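Side-chain contact in hypothetical protein (Bacteroides uniformis, PDB 4QE0), which is of unknown function but belongs to the DUF5043 family and combines an antiparallel sheet with short helices: residues Ile74-Arg78 and Phe79-Gln83. Numbering follows the deposited sequence.
Sequences IEYDR and FMSQQ. With SO4 (sulfate ion), chain I.
An N-cap opens helix 78-90: Asp77 OD1 accepts from Met80 N at 2.9 Å, and the N-H...O angle of 168° marks a nearly straight bond. The carboxylate uses its anti lone pair, and CG anti to the backbone N (chi1 -170°) turns the carboxylate toward the first turn, where OD1 of Asp77 also lies 3.4 Å from Met80 CG. Asp77 O takes two bonds, from Ser81 N and, at 2.9 Å, from Ser81 OG; they arrive from opposite faces of the carbonyl plane, the hydroxyl standing above it. A water joins that hydroxyl to Asp77 N, bridging loop and helix.

At the next residue, Arg78 bends at chi2 and chi3, which brings its NH1 2.9 Å from Gln82 OE1, one turn along the helix. The amide oxygen lies in the guanidinium plane, yet NH1 stands above the amide plane, the two planes being 71° apart. NH1 also donates to Leu179 O, while Arg78 NE (3.0 Å to sulfate O4) and Arg78 NH2 (3.0 Å to sulfate O3) hold an ion probably acquired from the crystallisation liquor. A leucine in place of Arg78 would probably leave Gln82 OE1 and Leu179 O without this donor and the sulfate without its guanidinium grip.

The loop leading in packs Ile74 against strand 164-169, and at the helix start the ring of Phe79 meets that of Phe41 of the second subunit.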
ATOM      1  N   ILE A  74     -11.839 -13.400  12.617  1.00 23.84           N
ATOM      2  CA  ILE A  74     -10.917 -12.276  12.896  1.00 22.65           C
ATOM      3  C   ILE A  74     -11.640 -11.044  13.409  1.00 27.28           C
ATOM      4  O   ILE A  74     -12.815 -10.839  13.127  1.00 23.14           O
ATOM      5  CB  ILE A  74     -10.117 -11.842  11.648  1.00 23.68           C
ATOM      6  CG1 ILE A  74     -11.062 -11.539  10.475  1.00 27.92           C
ATOM      7  CG2 ILE A  74      -9.094 -12.879  11.289  1.00 24.41           C
ATOM      8  CD1 ILE A  74     -10.488 -10.554   9.484  1.00 28.36           C
ATOM      9  N   GLU A  75     -10.934 -10.241  14.199  1.00 25.01           N
ATOM     10  CA  GLU A  75     -11.458  -8.968  14.650  1.00 25.72           C
ATOM     11  C   GLU A  75     -11.351  -7.970  13.514  1.00 25.74           C
ATOM     12  O   GLU A  75     -10.295  -7.823  12.902  1.00 26.97           O
ATOM     13  CB  GLU A  75     -10.677  -8.467  15.851  1.00 28.84           C
ATOM     14  CG  GLU A  75     -11.265  -7.227  16.501  1.00 36.73           C
ATOM     15  CD  GLU A  75     -10.602  -6.978  17.851  1.00 54.05           C
ATOM     16  OE1 GLU A  75      -9.529  -6.354  17.849  1.00 55.89           O
ATOM     17  OE2 GLU A  75     -11.126  -7.431  18.901  1.00 71.56           O
ATOM     18  N   TYR A  76     -12.444  -7.287  13.233  1.00 26.95           N
ATOM     19  CA  TYR A  76     -12.472  -6.273  12.189  1.00 26.95           C
ATOM     20  C   TYR A  76     -11.470  -5.176  12.489  1.00 26.48           C
ATOM     21  O   TYR A  76     -11.367  -4.708  13.614  1.00 25.94           O
ATOM     22  CB  TYR A  76     -13.860  -5.656  12.086  1.00 31.16           C
ATOM     23  CG  TYR A  76     -13.923  -4.553  11.050  1.00 29.82           C
ATOM     24  CD1 TYR A  76     -13.875  -4.857   9.701  1.00 33.31           C
ATOM     25  CD2 TYR A  76     -13.996  -3.213  11.427  1.00 32.10           C
ATOM     26  CE1 TYR A  76     -13.924  -3.860   8.738  1.00 37.14           C
ATOM     27  CE2 TYR A  76     -14.060  -2.210  10.470  1.00 33.57           C
ATOM     28  CZ  TYR A  76     -14.023  -2.549   9.135  1.00 35.01           C
ATOM     29  OH  TYR A  76     -14.080  -1.577   8.175  1.00 39.59           O
ATOM     30  N   ASP A  77     -10.724  -4.768  11.475  1.00 25.07           N
ATOM     31  CA  ASP A  77      -9.869  -3.599  11.582  1.00 28.55           C
ATOM     32  C   ASP A  77      -9.957  -2.832  10.286  1.00 24.93           C
ATOM     33  O   ASP A  77      -9.537  -3.322   9.243  1.00 24.21           O
ATOM     34  CB  ASP A  77      -8.419  -3.974  11.873  1.00 28.93           C
ATOM     35  CG  ASP A  77      -7.581  -2.737  12.225  1.00 34.87           C
ATOM     36  OD1 ASP A  77      -7.141  -1.989  11.334  1.00 29.51           O
ATOM     37  OD2 ASP A  77      -7.444  -2.423  13.429  1.00 44.90           O
ATOM     38  N   ARG A  78     -10.482  -1.623  10.370  1.00 25.27           N
ATOM     39  CA  ARG A  78     -10.763  -0.832   9.197  1.00 26.33           C
ATOM     40  C   ARG A  78      -9.484  -0.525   8.425  1.00 25.20           C
ATOM     41  O   ARG A  78      -9.376  -0.797   7.228  1.00 22.57           O
ATOM     42  CB  ARG A  78     -11.471   0.472   9.603  1.00 29.23           C
ATOM     43  CG  ARG A  78     -12.029   1.280   8.428  1.00 31.69           C
ATOM     44  CD  ARG A  78     -11.063   2.281   7.866  1.00 34.58           C
ATOM     45  NE  ARG A  78     -10.353   3.099   8.847  1.00 32.91           N
ATOM     46  CZ  ARG A  78      -9.290   3.833   8.535  1.00 30.40           C
ATOM     47  NH1 ARG A  78      -8.865   3.871   7.284  1.00 27.30           N
ATOM     48  NH2 ARG A  78      -8.648   4.552   9.461  1.00 33.35           N
ATOM     49  N   PHE A  79      -8.496   0.014   9.120  1.00 23.87           N
ATOM     50  CA  PHE A  79      -7.262   0.371   8.469  1.00 26.67           C
ATOM     51  C   PHE A  79      -6.569  -0.814   7.808  1.00 22.12           C
ATOM     52  O   PHE A  79      -6.119  -0.713   6.660  1.00 23.46           O
ATOM     53  CB  PHE A  79      -6.285   1.063   9.425  1.00 24.96           C
ATOM     54  CG  PHE A  79      -4.971   1.401   8.756  1.00 24.14           C
ATOM     55  CD1 PHE A  79      -4.926   2.312   7.728  1.00 26.88           C
ATOM     56  CD2 PHE A  79      -3.810   0.723   9.098  1.00 28.08           C
ATOM     57  CE1 PHE A  79      -3.738   2.599   7.073  1.00 28.64           C
ATOM     58  CE2 PHE A  79      -2.614   0.990   8.438  1.00 27.38           C
ATOM     59  CZ  PHE A  79      -2.579   1.927   7.431  1.00 25.75           C
HETATM   60  N   MSE A  80      -6.424  -1.909   8.535  1.00 22.94           N
HETATM   61  CA  MSE A  80      -5.716  -3.064   7.987  1.00 24.41           C
HETATM   62  C   MSE A  80      -6.448  -3.608   6.787  1.00 24.35           C
HETATM   63  O   MSE A  80      -5.808  -4.027   5.837  1.00 23.61           O
HETATM   64  CB  MSE A  80      -5.483  -4.151   9.036  1.00 25.02           C
HETATM   65  CG  MSE A  80      -4.494  -3.724  10.107  1.00 29.38           C
HETATM   66 SE   MSE A  80      -2.619  -4.129   9.625  0.75 31.61          SE
HETATM   67  CE  MSE A  80      -2.048  -2.628   8.465  1.00 33.22           C
ATOM     68  N   SER A  81      -7.783  -3.612   6.805  1.00 22.55           N
ATOM     69  CA  SER A  81      -8.554  -4.077   5.656  1.00 24.96           C
ATOM     70  C   SER A  81      -8.336  -3.200   4.432  1.00 22.55           C
ATOM     71  O   SER A  81      -8.140  -3.702   3.311  1.00 22.01           O
ATOM     72  CB  SER A  81     -10.062  -4.094   5.956  1.00 25.45           C
ATOM     73  OG  SER A  81     -10.310  -4.970   7.017  1.00 34.61           O
ATOM     74  N   GLN A  82      -8.367  -1.895   4.643  1.00 21.58           N
ATOM     75  CA  GLN A  82      -8.210  -0.967   3.540  1.00 22.16           C
ATOM     76  C   GLN A  82      -6.784  -0.945   3.069  1.00 22.21           C
ATOM     77  O   GLN A  82      -6.517  -0.739   1.878  1.00 22.29           O
ATOM     78  CB  GLN A  82      -8.680   0.424   3.932  1.00 23.57           C
ATOM     79  CG  GLN A  82     -10.183   0.469   4.167  1.00 24.31           C
ATOM     80  CD  GLN A  82     -10.690   1.857   4.497  1.00 30.26           C
ATOM     81  OE1 GLN A  82      -9.926   2.730   4.878  1.00 28.09           O
ATOM     82  NE2 GLN A  82     -11.997   2.048   4.391  1.00 31.29           N
ATOM     83  N   GLN A  83      -5.849  -1.175   3.987  1.00 21.33           N
ATOM     84  CA  GLN A  83      -4.441  -1.216   3.569  1.00 21.24           C
ATOM     85  C   GLN A  83      -4.161  -2.412   2.655  1.00 22.58           C
ATOM     86  O   GLN A  83      -3.376  -2.283   1.705  1.00 21.52           O
ATOM     87  CB  GLN A  83      -3.532  -1.193   4.792  1.00 22.92           C
ATOM     88  CG  GLN A  83      -2.037  -1.085   4.485  1.00 24.92           C
ATOM     89  CD  GLN A  83      -1.585   0.243   3.914  1.00 29.52           C
ATOM     90  OE1 GLN A  83      -2.351   1.194   3.767  1.00 27.57           O
ATOM     91  NE2 GLN A  83      -0.292   0.308   3.589  1.00 31.59           N
TER
HETATM   92  S   SO4 I 307     -10.460   4.197  12.487  1.00 62.94           S
HETATM   93  O1  SO4 I 307     -10.848   3.959  13.896  1.00 76.91           O
HETATM   94  O2  SO4 I 307     -10.521   5.647  12.175  1.00 72.68           O
HETATM   95  O3  SO4 I 307      -9.073   3.724  12.276  1.00 55.38           O
HETATM   96  O4  SO4 I 307     -11.423   3.507  11.615  1.00 52.07           O
HETATM   97  O   HOH W   1     -10.881  -6.651   9.175  1.00 42.84           O